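Local atomic coordinates of protein ACDH-11, isoform b (Caenorhabditis elegans, PDB entry 4Y9J), a protein that belongs to the acyl-CoA dehydrogenase family of flavoproteins and carries bound flavin-adenine dinucleotide in a four-chain assembly. Residues 187-192 with 219-224; 402-407 with 451-456; 21-26 with 334-339. All blocks are in the same frame, centred on the assembly; numbering follows the deposited sequence. Where two conformers were deposited one is given.

Contact 1 of 3, residues 187-192 with 219-224; sequences GQWMTE and GYKWFS. With FAD (flavin-adenine dinucleotide), chain E.
K221 and E192 run obliquely past each other and join at their ends in a salt bridge, K221 NZ to E192 OE2 at 2.9 Å. The ammonium meets the carboxylate on its anti side, tilted slightly out of plane. A bend at chi2 (-62°) turns the lysine chain along W189 CB, and NZ donates to W189 O from above the carbonyl plane, 37° out of it. T205 OG1 is hydrogen-bonded to E192 OE2, and T234 OG1 and L235 O are further partners of NZ. S224 covers one face of the W189 indole: its CB stands 4.0 Å from the centroid of the five-membered ring, a CH-pi contact. Both segments belong to the beta-sheet domain in the middle of the acyl-CoA dehydrogenase fold, where the chain turning away from strand 186-189 cradles the flavin. T191 and F223 lie side by side and point the same way, T191 CG2 4.0 Å from F223 CD1. T191 OG1 donates to FAD N1 (2.8 Å), and the amides of M190 and T191 both grip FAD O2. F223 CB presses on the flavin at FAD C10, 3.3 Å away. W222 N donates to T191 O (3.0 Å), an oxygen that also receives a water shared with F223 O.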
loop_
_atom_site.group_PDB
_atom_site.type_symbol
_atom_site.label_atom_id
_atom_site.label_comp_id
_atom_site.label_asym_id
_atom_site.label_seq_id
_atom_site.Cartn_x
_atom_site.Cartn_y
_atom_site.Cartn_z
ATOM N N GLY B 187 28.987 1.645 -5.555
ATOM C CA GLY B 187 28.655 1.752 -4.127
ATOM C C GLY B 187 29.884 1.654 -3.250
ATOM O O GLY B 187 31.003 1.581 -3.758
ATOM N N GLN B 188 29.671 1.739 -1.943
ATOM C CA GLN B 188 30.732 1.847 -0.945
ATOM C C GLN B 188 30.132 1.084 0.242
ATOM O O GLN B 188 29.165 1.553 0.840
ATOM C CB GLN B 188 30.938 3.348 -0.607
ATOM C CG GLN B 188 31.837 3.707 0.635
ATOM C CD GLN B 188 31.748 5.184 1.056
ATOM O OE1 GLN B 188 30.935 5.952 0.537
ATOM N NE2 GLN B 188 32.542 5.570 2.078
ATOM N N TRP B 189 30.704 -0.072 0.585
ATOM C CA TRP B 189 30.105 -0.955 1.634
ATOM C C TRP B 189 31.041 -1.119 2.847
ATOM O O TRP B 189 31.805 -2.071 2.967
ATOM C CB TRP B 189 29.755 -2.337 1.092
ATOM C CG TRP B 189 28.862 -2.376 -0.124
ATOM C CD1 TRP B 189 28.076 -1.391 -0.631
ATOM C CD2 TRP B 189 28.682 -3.502 -0.983
ATOM N NE1 TRP B 189 27.423 -1.833 -1.770
ATOM C CE2 TRP B 189 27.791 -3.112 -2.015
ATOM C CE3 TRP B 189 29.202 -4.789 -0.994
ATOM C CZ2 TRP B 189 27.394 -3.959 -2.994
ATOM C CZ3 TRP B 189 28.831 -5.630 -1.983
ATOM C CH2 TRP B 189 27.935 -5.210 -2.981
ATOM N N MET B 190 30.943 -0.182 3.765
ATOM C CA MET B 190 31.735 -0.140 4.963
ATOM C C MET B 190 31.038 -0.546 6.243
ATOM O O MET B 190 31.599 -1.326 7.092
ATOM C CB MET B 190 32.296 1.275 5.165
ATOM C CG MET B 190 33.429 1.553 4.214
ATOM S SD MET B 190 34.063 3.264 4.259
ATOM C CE MET B 190 34.685 3.374 5.948
ATOM N N THR B 191 29.849 -0.001 6.405
ATOM C CA THR B 191 29.097 -0.071 7.631
ATOM C C THR B 191 28.591 -1.461 7.903
ATOM O O THR B 191 27.995 -2.102 7.024
ATOM C CB THR B 191 27.993 0.939 7.684
ATOM O OG1 THR B 191 28.510 2.251 7.528
ATOM C CG2 THR B 191 27.205 0.812 8.995
ATOM N N GLU B 192 28.843 -1.938 9.123
ATOM C CA GLU B 192 28.339 -3.243 9.540
ATOM C C GLU B 192 27.544 -3.109 10.856
ATOM O O GLU B 192 27.560 -2.051 11.468
ATOM C CB GLU B 192 29.470 -4.236 9.629
ATOM C CG GLU B 192 30.233 -4.400 8.283
ATOM C CD GLU B 192 31.010 -5.660 8.132
ATOM O OE1 GLU B 192 30.939 -6.580 9.002
ATOM O OE2 GLU B 192 31.796 -5.736 7.130
ATOM N N GLY B 219 30.390 -12.018 4.742
ATOM C CA GLY B 219 30.070 -10.956 5.714
ATOM C C GLY B 219 28.684 -10.433 5.576
ATOM O O GLY B 219 27.907 -10.901 4.673
ATOM N N TYR B 220 28.345 -9.446 6.419
ATOM C CA TYR B 220 27.053 -8.843 6.405
ATOM C C TYR B 220 27.200 -7.324 6.298
ATOM O O TYR B 220 27.796 -6.723 7.208
ATOM C CB TYR B 220 26.270 -9.212 7.664
ATOM C CG TYR B 220 24.778 -8.926 7.564
ATOM C CD1 TYR B 220 24.233 -7.653 7.696
ATOM C CD2 TYR B 220 23.909 -9.972 7.427
ATOM C CE1 TYR B 220 22.858 -7.449 7.633
ATOM C CE2 TYR B 220 22.553 -9.771 7.296
ATOM C CZ TYR B 220 22.013 -8.540 7.433
ATOM O OH TYR B 220 20.646 -8.420 7.288
ATOM N N LYS B 221 26.745 -6.711 5.211
ATOM C CA LYS B 221 26.853 -5.269 5.047
ATOM C C LYS B 221 25.525 -4.658 5.494
ATOM O O LYS B 221 24.462 -4.942 4.959
ATOM C CB LYS B 221 27.206 -4.941 3.619
ATOM C CG LYS B 221 28.533 -5.526 3.221
ATOM C CD LYS B 221 29.703 -4.956 4.074
ATOM C CE LYS B 221 31.009 -5.635 3.755
ATOM N NZ LYS B 221 32.133 -4.900 4.400
ATOM N N TRP B 222 25.588 -3.820 6.506
ATOM C CA TRP B 222 24.398 -3.370 7.235
ATOM C C TRP B 222 23.683 -2.223 6.580
ATOM O O TRP B 222 22.481 -2.101 6.792
ATOM C CB TRP B 222 24.820 -3.024 8.671
ATOM C CG TRP B 222 23.821 -2.531 9.640
ATOM C CD1 TRP B 222 24.024 -1.466 10.499
ATOM C CD2 TRP B 222 22.602 -3.147 10.048
ATOM N NE1 TRP B 222 22.940 -1.304 11.322
ATOM C CE2 TRP B 222 22.060 -2.344 11.095
ATOM C CE3 TRP B 222 21.915 -4.316 9.672
ATOM C CZ2 TRP B 222 20.847 -2.654 11.707
ATOM C CZ3 TRP B 222 20.696 -4.612 10.271
ATOM C CH2 TRP B 222 20.168 -3.775 11.271
ATOM N N PHE B 223 24.410 -1.349 5.880
ATOM C CA PHE B 223 23.833 -0.299 5.046
ATOM C C PHE B 223 24.590 -0.337 3.730
ATOM O O PHE B 223 25.802 -0.056 3.734
ATOM C CB PHE B 223 23.990 1.150 5.568
ATOM C CG PHE B 223 23.077 1.503 6.734
ATOM C CD1 PHE B 223 23.284 0.956 8.002
ATOM C CD2 PHE B 223 21.957 2.302 6.543
ATOM C CE1 PHE B 223 22.393 1.285 9.067
ATOM C CE2 PHE B 223 21.087 2.600 7.599
ATOM C CZ PHE B 223 21.316 2.081 8.839
ATOM N N SER B 224 23.866 -0.614 2.639
ATOM C CA SER B 224 24.476 -0.578 1.271
ATOM C C SER B 224 23.561 0.174 0.340
ATOM O O SER B 224 22.571 -0.384 -0.155
ATOM C CB SER B 224 24.640 -2.021 0.777
ATOM O OG SER B 224 25.563 -2.693 1.548
HETATM P PA FAD E . 27.378 4.756 15.571
HETATM O O1A FAD E . 28.879 4.985 15.392
HETATM O O2A FAD E . 26.932 3.473 16.294
HETATM O O5B FAD E . 26.757 5.912 16.513
HETATM C C5B FAD E . 26.916 7.272 16.127
HETATM C C4B FAD E . 26.967 8.090 17.387
HETATM O O4B FAD E . 28.107 7.589 18.120
HETATM C C3B FAD E . 27.135 9.557 17.154
HETATM O O3B FAD E . 26.748 10.354 18.337
HETATM C C2B FAD E . 28.650 9.622 17.132
HETATM O O2B FAD E . 29.130 10.956 17.368
HETATM C C1B FAD E . 29.004 8.665 18.296
HETATM N N9A FAD E . 30.417 8.246 18.253
HETATM C C8A FAD E . 30.968 7.293 17.437
HETATM N N7A FAD E . 32.316 7.235 17.644
HETATM C C5A FAD E . 32.624 8.124 18.639
HETATM C C6A FAD E . 33.845 8.544 19.333
HETATM N N6A FAD E . 35.037 7.958 19.029
HETATM N N1A FAD E . 33.715 9.507 20.279
HETATM C C2A FAD E . 32.542 10.089 20.557
HETATM N N3A FAD E . 31.391 9.756 19.974
HETATM C C4A FAD E . 31.380 8.791 19.025
HETATM N N1 FAD E . 27.280 3.051 5.109
HETATM C C2 FAD E . 27.913 2.406 4.083
HETATM O O2 FAD E . 29.052 1.926 4.323
HETATM N N3 FAD E . 27.473 2.358 2.872
HETATM C C4 FAD E . 26.327 2.842 2.454
HETATM O O4 FAD E . 25.959 2.737 1.305
HETATM C C4X FAD E . 25.538 3.556 3.521
HETATM N N5 FAD E . 24.242 3.983 3.183
HETATM C C5X FAD E . 23.589 4.616 4.277
HETATM C C6 FAD E . 22.296 5.127 3.958
HETATM C C7 FAD E . 21.572 5.811 4.992
HETATM C C7M FAD E . 20.243 6.358 4.581
HETATM C C8 FAD E . 22.146 5.876 6.320
HETATM C C8M FAD E . 21.363 6.578 7.441
HETATM C C9 FAD E . 23.404 5.377 6.641
HETATM C C9A FAD E . 24.153 4.701 5.622
HETATM N N10 FAD E . 25.373 4.167 5.929
HETATM C C10 FAD E . 26.071 3.548 4.863
HETATM C "C1'" FAD E . 25.883 4.158 7.252
HETATM C "C2'" FAD E . 26.516 5.420 7.850
HETATM O "O2'" FAD E . 27.821 5.659 7.360
HETATM C "C3'" FAD E . 26.558 5.257 9.367
HETATM O "O3'" FAD E . 25.209 5.244 9.764
HETATM C "C4'" FAD E . 27.344 6.376 10.023
HETATM O "O4'" FAD E . 28.714 6.367 9.616
HETATM C "C5'" FAD E . 27.226 6.306 11.550
HETATM O "O5'" FAD E . 27.738 4.996 12.031
HETATM P P FAD E . 26.682 4.041 12.888
HETATM O O1P FAD E . 25.407 4.010 12.144
HETATM O O2P FAD E . 27.420 2.773 13.236
HETATM O O3P FAD E . 26.494 4.916 14.259
HETATM O O HOH W 1 28.049 -1.650 4.082
HETATM O O HOH W 2 29.863 -9.046 8.827
#

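Contact 2 of 3, residues 402-407 with 451-456. With UCC (S-{(3S,5R,9R)-1-[(2R,3S,4R,5R)-5-(6-amino-9H-purin-9-yl)-4-hydroxy-3-(phosphonooxy)tetrahydrofuran-2-yl]-3,5,9-trihydroxy-8,8-dimethyl-3,5-dioxido-10,14-dioxo-2,4,6-trioxa-11,15-diaza-3lambda~5~,5lambda~5~-diphosphaheptadecan-17-yl} undecanethioate), chain F.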
loop_
_atom_site.group_PDB
_atom_site.type_symbol
_atom_site.label_atom_id
_atom_site.label_comp_id
_atom_site.label_asym_id
_atom_site.label_seq_id
_atom_site.Cartn_x
_atom_site.Cartn_y
_atom_site.Cartn_z
ATOM N N LEU B 402 34.144 21.377 6.515
ATOM C CA LEU B 402 33.014 21.680 5.621
ATOM C C LEU B 402 31.817 20.741 5.736
ATOM O O LEU B 402 30.666 21.170 5.943
ATOM C CB LEU B 402 33.489 21.715 4.196
ATOM C CG LEU B 402 32.456 21.836 3.106
ATOM C CD1 LEU B 402 31.731 23.157 3.160
ATOM C CD2 LEU B 402 33.091 21.666 1.734
ATOM N N LYS B 403 32.108 19.452 5.628
ATOM C CA LYS B 403 31.078 18.463 5.751
ATOM C C LYS B 403 30.341 18.607 7.079
ATOM O O LYS B 403 29.085 18.640 7.114
ATOM C CB LYS B 403 31.670 17.047 5.579
ATOM C CG LYS B 403 30.703 15.875 5.343
ATOM C CD LYS B 403 29.696 15.596 6.437
ATOM C CE LYS B 403 29.212 14.160 6.407
ATOM N NZ LYS B 403 28.145 13.852 7.365
ATOM N N LEU B 404 31.061 18.609 8.177
ATOM C CA LEU B 404 30.386 18.571 9.463
ATOM C C LEU B 404 29.657 19.874 9.724
ATOM O O LEU B 404 28.577 19.891 10.342
ATOM C CB LEU B 404 31.332 18.220 10.595
ATOM C CG LEU B 404 32.414 19.200 11.005
ATOM C CD1 LEU B 404 31.901 20.169 12.076
ATOM C CD2 LEU B 404 33.664 18.474 11.508
ATOM N N TYR B 405 30.189 20.980 9.263
ATOM C CA TYR B 405 29.567 22.265 9.566
ATOM C C TYR B 405 28.278 22.490 8.734
ATOM O O TYR B 405 27.196 22.800 9.316
ATOM C CB TYR B 405 30.562 23.433 9.421
ATOM C CG TYR B 405 30.003 24.731 10.063
ATOM C CD1 TYR B 405 29.923 24.847 11.433
ATOM C CD2 TYR B 405 29.533 25.769 9.294
ATOM C CE1 TYR B 405 29.433 25.992 12.027
ATOM C CE2 TYR B 405 29.039 26.909 9.850
ATOM C CZ TYR B 405 29.010 27.030 11.234
ATOM O OH TYR B 405 28.484 28.136 11.848
ATOM N N ALA B 406 28.363 22.340 7.403
ATOM C CA ALA B 406 27.179 22.468 6.565
ATOM C C ALA B 406 26.127 21.425 6.969
ATOM O O ALA B 406 24.914 21.680 6.940
ATOM C CB ALA B 406 27.517 22.314 5.068
ATOM N N GLY B 407 26.626 20.256 7.364
ATOM C CA GLY B 407 25.825 19.167 7.836
ATOM C C GLY B 407 24.940 19.522 8.988
ATOM O O GLY B 407 23.777 19.138 9.066
ATOM N N VAL B 451 32.125 12.573 14.885
ATOM C CA VAL B 451 33.142 11.671 14.361
ATOM C C VAL B 451 34.023 12.462 13.429
ATOM O O VAL B 451 35.224 12.281 13.434
ATOM C CB VAL B 451 32.483 10.433 13.691
ATOM C CG1 VAL B 451 33.436 9.663 12.769
ATOM C CG2 VAL B 451 31.877 9.519 14.763
ATOM N N LEU B 452 33.441 13.338 12.624
ATOM C CA LEU B 452 34.257 14.215 11.779
ATOM C C LEU B 452 35.008 15.272 12.563
ATOM O O LEU B 452 36.115 15.729 12.142
ATOM C CB LEU B 452 33.446 14.839 10.654
ATOM C CG LEU B 452 32.939 13.821 9.621
ATOM C CD1 LEU B 452 32.247 14.543 8.476
ATOM C CD2 LEU B 452 34.021 12.929 9.056
ATOM N N SER B 453 34.438 15.732 13.665
ATOM C CA SER B 453 35.182 16.648 14.549
ATOM C C SER B 453 36.445 15.962 15.098
ATOM O O SER B 453 37.476 16.601 15.245
ATOM C CB SER B 453 34.292 17.180 15.682
ATOM O OG SER B 453 33.209 17.979 15.214
ATOM N N LEU B 454 36.365 14.653 15.341
ATOM C CA LEU B 454 37.510 13.885 15.726
ATOM C C LEU B 454 38.528 13.734 14.577
ATOM O O LEU B 454 39.734 13.690 14.853
ATOM C CB LEU B 454 37.083 12.534 16.221
ATOM C CG LEU B 454 36.359 12.592 17.551
ATOM C CD1 LEU B 454 35.936 11.205 17.925
ATOM C CD2 LEU B 454 37.235 13.123 18.642
ATOM N N ASP B 455 38.064 13.710 13.336
ATOM C CA ASP B 455 38.943 13.665 12.160
ATOM C C ASP B 455 39.664 14.974 12.060
ATOM O O ASP B 455 40.859 15.007 11.708
ATOM C CB ASP B 455 38.185 13.383 10.863
ATOM C CG ASP B 455 39.125 13.247 9.638
ATOM O OD1 ASP B 455 40.080 12.431 9.714
ATOM O OD2 ASP B 455 38.943 13.940 8.588
ATOM N N VAL B 456 38.982 16.072 12.377
ATOM C CA VAL B 456 39.700 17.335 12.410
ATOM C C VAL B 456 40.912 17.241 13.374
ATOM O O VAL B 456 42.044 17.767 13.106
ATOM C CB VAL B 456 38.755 18.493 12.784
ATOM C CG1 VAL B 456 39.560 19.754 13.006
ATOM C CG2 VAL B 456 37.740 18.739 11.692
HETATM O OA1 UCC F . 27.754 6.520 4.770
HETATM C CA1 UCC F . 28.161 6.002 3.660
HETATM C CA2 UCC F . 27.528 6.105 2.267
HETATM C CA3 UCC F . 26.507 7.164 1.991
HETATM C CA4 UCC F . 26.710 7.818 0.584
HETATM C CA5 UCC F . 27.164 9.273 0.759
HETATM C CA6 UCC F . 26.469 10.181 -0.195
HETATM C CA7 UCC F . 26.915 11.624 -0.027
HETATM C CA8 UCC F . 26.208 12.173 -1.200
HETATM C CA9 UCC F . 25.443 13.380 -1.098
HETATM C C10 UCC F . 24.006 13.197 -1.296
HETATM C C11 UCC F . 23.459 13.624 0.058
HETATM S S UCC F . 29.502 5.019 3.481
HETATM C CP1 UCC F . 30.280 4.780 5.124
HETATM C CP2 UCC F . 30.790 6.027 5.777
HETATM N NP1 UCC F . 31.651 5.743 6.943
HETATM C CP3 UCC F . 32.391 6.747 7.418
HETATM O OP1 UCC F . 32.313 7.912 7.028
HETATM C CP4 UCC F . 33.436 6.390 8.455
HETATM C CP5 UCC F . 33.273 7.311 9.673
HETATM N NP2 UCC F . 34.438 6.996 10.491
HETATM C CP6 UCC F . 35.648 7.526 10.317
HETATM O OP2 UCC F . 35.883 8.422 9.518
HETATM C CP8 UCC F . 36.702 7.022 11.282
HETATM O OP3 UCC F . 37.462 8.163 11.782
HETATM C CPB UCC F . 37.785 6.146 10.699
HETATM C CP7 UCC F . 38.421 6.534 9.356
HETATM C CP9 UCC F . 36.897 5.006 10.033
HETATM C CPA UCC F . 38.451 5.193 11.717
HETATM O O7 UCC F . 39.423 4.360 11.036
HETATM P P2 UCC F . 40.620 3.662 11.877
HETATM O O21 UCC F . 41.464 2.794 10.958
HETATM O O22 UCC F . 39.991 3.173 13.190
HETATM O O6 UCC F . 41.438 4.996 12.321
HETATM P P1 UCC F . 42.928 5.422 11.953
HETATM O O11 UCC F . 43.968 4.419 12.430
HETATM O O12 UCC F . 42.990 6.836 12.448
HETATM O "O5'" UCC F . 42.825 5.412 10.288
HETATM C "C5'" UCC F . 43.665 4.520 9.515
HETATM C "C4'" UCC F . 44.456 5.279 8.432
HETATM C "C3'" UCC F . 45.378 6.327 9.047
HETATM O "O3'" UCC F . 46.473 6.401 8.169
HETATM P P3 UCC F . 47.934 5.984 8.604
HETATM O O33 UCC F . 48.702 6.132 7.309
HETATM O O32 UCC F . 47.825 4.513 8.931
HETATM O O31 UCC F . 48.275 6.956 9.761
HETATM C "C2'" UCC F . 44.615 7.644 8.997
HETATM O "O2'" UCC F . 45.416 8.807 8.803
HETATM O "O4'" UCC F . 43.544 6.000 7.577
HETATM C "C1'" UCC F . 43.829 7.387 7.705
HETATM N N9 UCC F . 42.600 8.177 7.538
HETATM C C4 UCC F . 42.515 9.167 6.655
HETATM N N3 UCC F . 43.324 9.680 5.698
HETATM C C8 UCC F . 41.464 8.073 8.267
HETATM N N7 UCC F . 40.584 8.988 7.822
HETATM C C5 UCC F . 41.161 9.691 6.822
HETATM C C6 UCC F . 40.754 10.771 5.883
HETATM N N6 UCC F . 39.508 11.299 5.985
HETATM N N1 UCC F . 41.690 11.241 4.997
HETATM C C2 UCC F . 42.925 10.704 4.922
#
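Helices 389-419 and 449-461 pass each other in a roughly antiparallel sense through segments 402-407 and 451-456, whose axes come within 9.4 Å at 145° between their N-to-C directions, with L404 and L452 holding the closest CA pair at 6.3 Å. L404 makes the largest share of the contact, mainly through its branch CD2. Its CG sits between the backbone N and the carbonyl carbon (chi1 68°), an uncommon setting for a helical leucine, and CD2 is thereby pressed against the backbone of the other helix, 3.6 Å from L452 C and equally near S453 N. The same methyl touches L452 CB at 3.7 Å and reaches V456 CG2, one turn further on, at 4.1 Å; S453 OG lies beside both leucine methyls but is hydrogen-bonded to T449 O of its own helix. K403 approaches differently. Its chain and that of L452 cross at about a right angle, so that L452 CD1 rests on the methylene groups and comes to 3.4 Å from K403 CD, tighter than usual for two carbons. No hydrogen bond links the segments, and the interface is apolar helix packing inside the C-terminal helical domain of the acyl-CoA dehydrogenase fold. The lysine's ammonium is nevertheless well satisfied: it passes beyond L452 to donate to the carbonyl oxygens of T442, W445 and G447, which ties helix 389-419 to the chain leading into helix 449-461. On that second helix V451 and D455 line the UCC pocket, V451 CG1 standing 3.6 Å from UCC NP2 and D455 OD2 3.8 Å from UCC N6. D455 OD1 forms salt bridges with R458 and with R396 of helix 389-419, while F529 of helix 524-545 packs against L404.

Contact 3 of 3, residues 21-26 with 334-339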
loop_
_atom_site.group_PDB
_atom_site.type_symbol
_atom_site.label_atom_id
_atom_site.label_comp_id
_atom_site.label_asym_id
_atom_site.label_seq_id
_atom_site.Cartn_x
_atom_site.Cartn_y
_atom_site.Cartn_z
ATOM N N GLY B 21 1.262 28.033 -5.082
ATOM C CA GLY B 21 2.463 27.546 -4.520
ATOM C C GLY B 21 3.731 28.203 -5.008
ATOM O O GLY B 21 3.698 29.056 -5.878
ATOM N N PRO B 22 4.863 27.826 -4.428
ATOM C CA PRO B 22 6.111 28.457 -4.865
ATOM C C PRO B 22 6.548 27.983 -6.230
ATOM O O PRO B 22 6.245 26.826 -6.619
ATOM C CB PRO B 22 7.108 27.969 -3.810
ATOM C CG PRO B 22 6.553 26.689 -3.340
ATOM C CD PRO B 22 5.071 26.930 -3.289
ATOM N N THR B 23 7.306 28.807 -6.906
ATOM C CA THR B 23 7.889 28.510 -8.209
ATOM C C THR B 23 9.401 28.295 -8.082
ATOM O O THR B 23 10.073 29.113 -7.459
ATOM C CB THR B 23 7.683 29.689 -9.169
ATOM O OG1 THR B 23 6.293 29.957 -9.299
ATOM C CG2 THR B 23 8.282 29.431 -10.596
ATOM N N LEU B 24 9.905 27.229 -8.715
ATOM C CA LEU B 24 11.323 26.951 -8.805
ATOM C C LEU B 24 11.842 27.630 -10.033
ATOM O O LEU B 24 11.460 27.326 -11.242
ATOM C CB LEU B 24 11.617 25.456 -8.878
ATOM C CG LEU B 24 13.084 25.097 -9.026
ATOM C CD1 LEU B 24 13.815 25.559 -7.795
ATOM C CD2 LEU B 24 13.304 23.611 -9.297
ATOM N N HIS B 25 12.716 28.571 -9.774
ATOM C CA HIS B 25 13.326 29.294 -10.878
ATOM C C HIS B 25 14.651 28.634 -11.255
ATOM O O HIS B 25 15.192 27.886 -10.470
ATOM C CB HIS B 25 13.575 30.741 -10.460
ATOM C CG HIS B 25 12.346 31.463 -10.004
ATOM N ND1 HIS B 25 11.360 31.878 -10.880
ATOM C CD2 HIS B 25 11.969 31.900 -8.780
ATOM C CE1 HIS B 25 10.415 32.513 -10.196
ATOM N NE2 HIS B 25 10.757 32.526 -8.926
ATOM N N ASN B 26 15.158 28.921 -12.467
ATOM C CA ASN B 26 16.470 28.415 -12.926
ATOM C C ASN B 26 17.471 28.624 -11.800
ATOM O O ASN B 26 17.734 29.790 -11.459
ATOM C CB ASN B 26 16.912 29.197 -14.171
ATOM C CG ASN B 26 18.270 28.726 -14.720
ATOM O OD1 ASN B 26 19.234 28.606 -13.981
ATOM N ND2 ASN B 26 18.329 28.481 -15.997
ATOM N N ALA B 334 11.116 29.569 -0.411
ATOM C CA ALA B 334 10.457 30.409 0.612
ATOM C C ALA B 334 10.445 31.836 0.169
ATOM O O ALA B 334 9.402 32.535 0.271
ATOM C CB ALA B 334 11.154 30.217 1.959
ATOM N N ARG B 335 11.547 32.352 -0.357
ATOM C CA ARG B 335 11.474 33.700 -0.824
ATOM C C ARG B 335 10.487 33.967 -1.979
ATOM O O ARG B 335 9.808 35.004 -1.977
ATOM C CB ARG B 335 12.840 34.354 -1.131
ATOM C CG ARG B 335 13.426 33.990 -2.450
ATOM C CD ARG B 335 14.824 34.593 -2.623
ATOM N NE ARG B 335 15.325 34.268 -3.955
ATOM C CZ ARG B 335 16.397 34.814 -4.515
ATOM N NH1 ARG B 335 17.094 35.739 -3.892
ATOM N NH2 ARG B 335 16.741 34.446 -5.744
ATOM N N ASP B 336 10.384 33.050 -2.931
ATOM C CA ASP B 336 9.374 33.197 -3.943
ATOM C C ASP B 336 7.925 33.168 -3.387
ATOM O O ASP B 336 7.085 33.937 -3.789
ATOM C CB ASP B 336 9.534 32.113 -4.977
ATOM C CG ASP B 336 8.553 32.250 -6.058
ATOM O OD1 ASP B 336 8.786 33.034 -6.934
ATOM O OD2 ASP B 336 7.545 31.510 -6.066
ATOM N N TYR B 337 7.671 32.244 -2.495
ATOM C CA TYR B 337 6.358 32.152 -1.840
ATOM C C TYR B 337 6.009 33.437 -1.114
ATOM O O TYR B 337 4.845 33.866 -1.166
ATOM C CB TYR B 337 6.339 31.002 -0.894
ATOM C CG TYR B 337 4.961 30.673 -0.350
ATOM C CD1 TYR B 337 3.946 30.192 -1.193
ATOM C CD2 TYR B 337 4.710 30.749 0.999
ATOM C CE1 TYR B 337 2.694 29.854 -0.675
ATOM C CE2 TYR B 337 3.488 30.344 1.539
ATOM C CZ TYR B 337 2.487 29.927 0.709
ATOM O OH TYR B 337 1.263 29.605 1.215
ATOM N N SER B 338 7.032 34.078 -0.508
ATOM C CA SER B 338 6.808 35.337 0.195
ATOM C C SER B 338 6.224 36.450 -0.656
ATOM O O SER B 338 5.595 37.368 -0.123
ATOM C CB SER B 338 8.065 35.809 0.910
ATOM O OG SER B 338 8.987 36.441 0.056
ATOM N N THR B 339 6.452 36.401 -1.978
ATOM C CA THR B 339 5.895 37.394 -2.877
ATOM C C THR B 339 4.448 37.102 -3.263
ATOM O O THR B 339 3.830 37.857 -3.928
ATOM C CB THR B 339 6.704 37.531 -4.205
ATOM O OG1 THR B 339 6.589 36.322 -4.972
ATOM C CG2 THR B 339 8.171 37.841 -3.919
#
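D336 reaches from its helix toward the loop 21-26 and engages it with both carboxylate oxygens. OD1 accepts from the imidazole, H25 NE2 to D336 OD1 at 2.8 Å. The bond comes from above the carboxylate plane, 56° out of it, yet stays near the plane of the ring; the two planes are 73° apart. OD2 takes the backbone amide, T23 N to D336 OD2 at 2.8 Å, although the position of that oxygen is less certain. CG anti to the backbone N (chi1 -178°) directs the carboxylate toward the loop, where it meets both donors. Beside it P22 CD lies 4.0 Å from Y337 CD1, an apolar contact flanking the carboxylate. The arrangement pins an irregular stretch leading to helix 34-41 against residues carried by helix 304-338, joining the N-terminal region to the C-terminal helical domain of the acyl-CoA dehydrogenase fold. A little further along the chain, T339 OG1 and T339 N both donate to D336 O, the hydroxyl at 2.7 Å, fixing the backbone from which the aspartate springs. K340 pairs with D336 OD2, though the uncertain place of that oxygen leaves the detail of the salt bridge doubtful. Further out, F421 meets the Y337 ring, and F591 of the second subunit meets the H25 ring nearly perpendicularly.

In the fold
Contacts 1 and 2 are fully buried, whereas contact 3 is only partly so; its centre lies about 25 Å from the chain's centre, against about 19 Å for contact 1 and 11 Å for contact 2. Contact 1, in the beta-sheet domain, combines a salt bridge, ring packing and direct flavin bonds; contact 2, between two helices, is apolar across the interface; contact 3 fastens a loop through one carboxylate. Helix 304-338 is common ground: it carries D336 and Y337 of contact 3, packs on K403 and L452 of contact 2, and touches Q188 and M190 of contact 1. Contacts 1 and 2 both border UCC, while contacts 1 and 3 lie on opposite sides of the chain's centre.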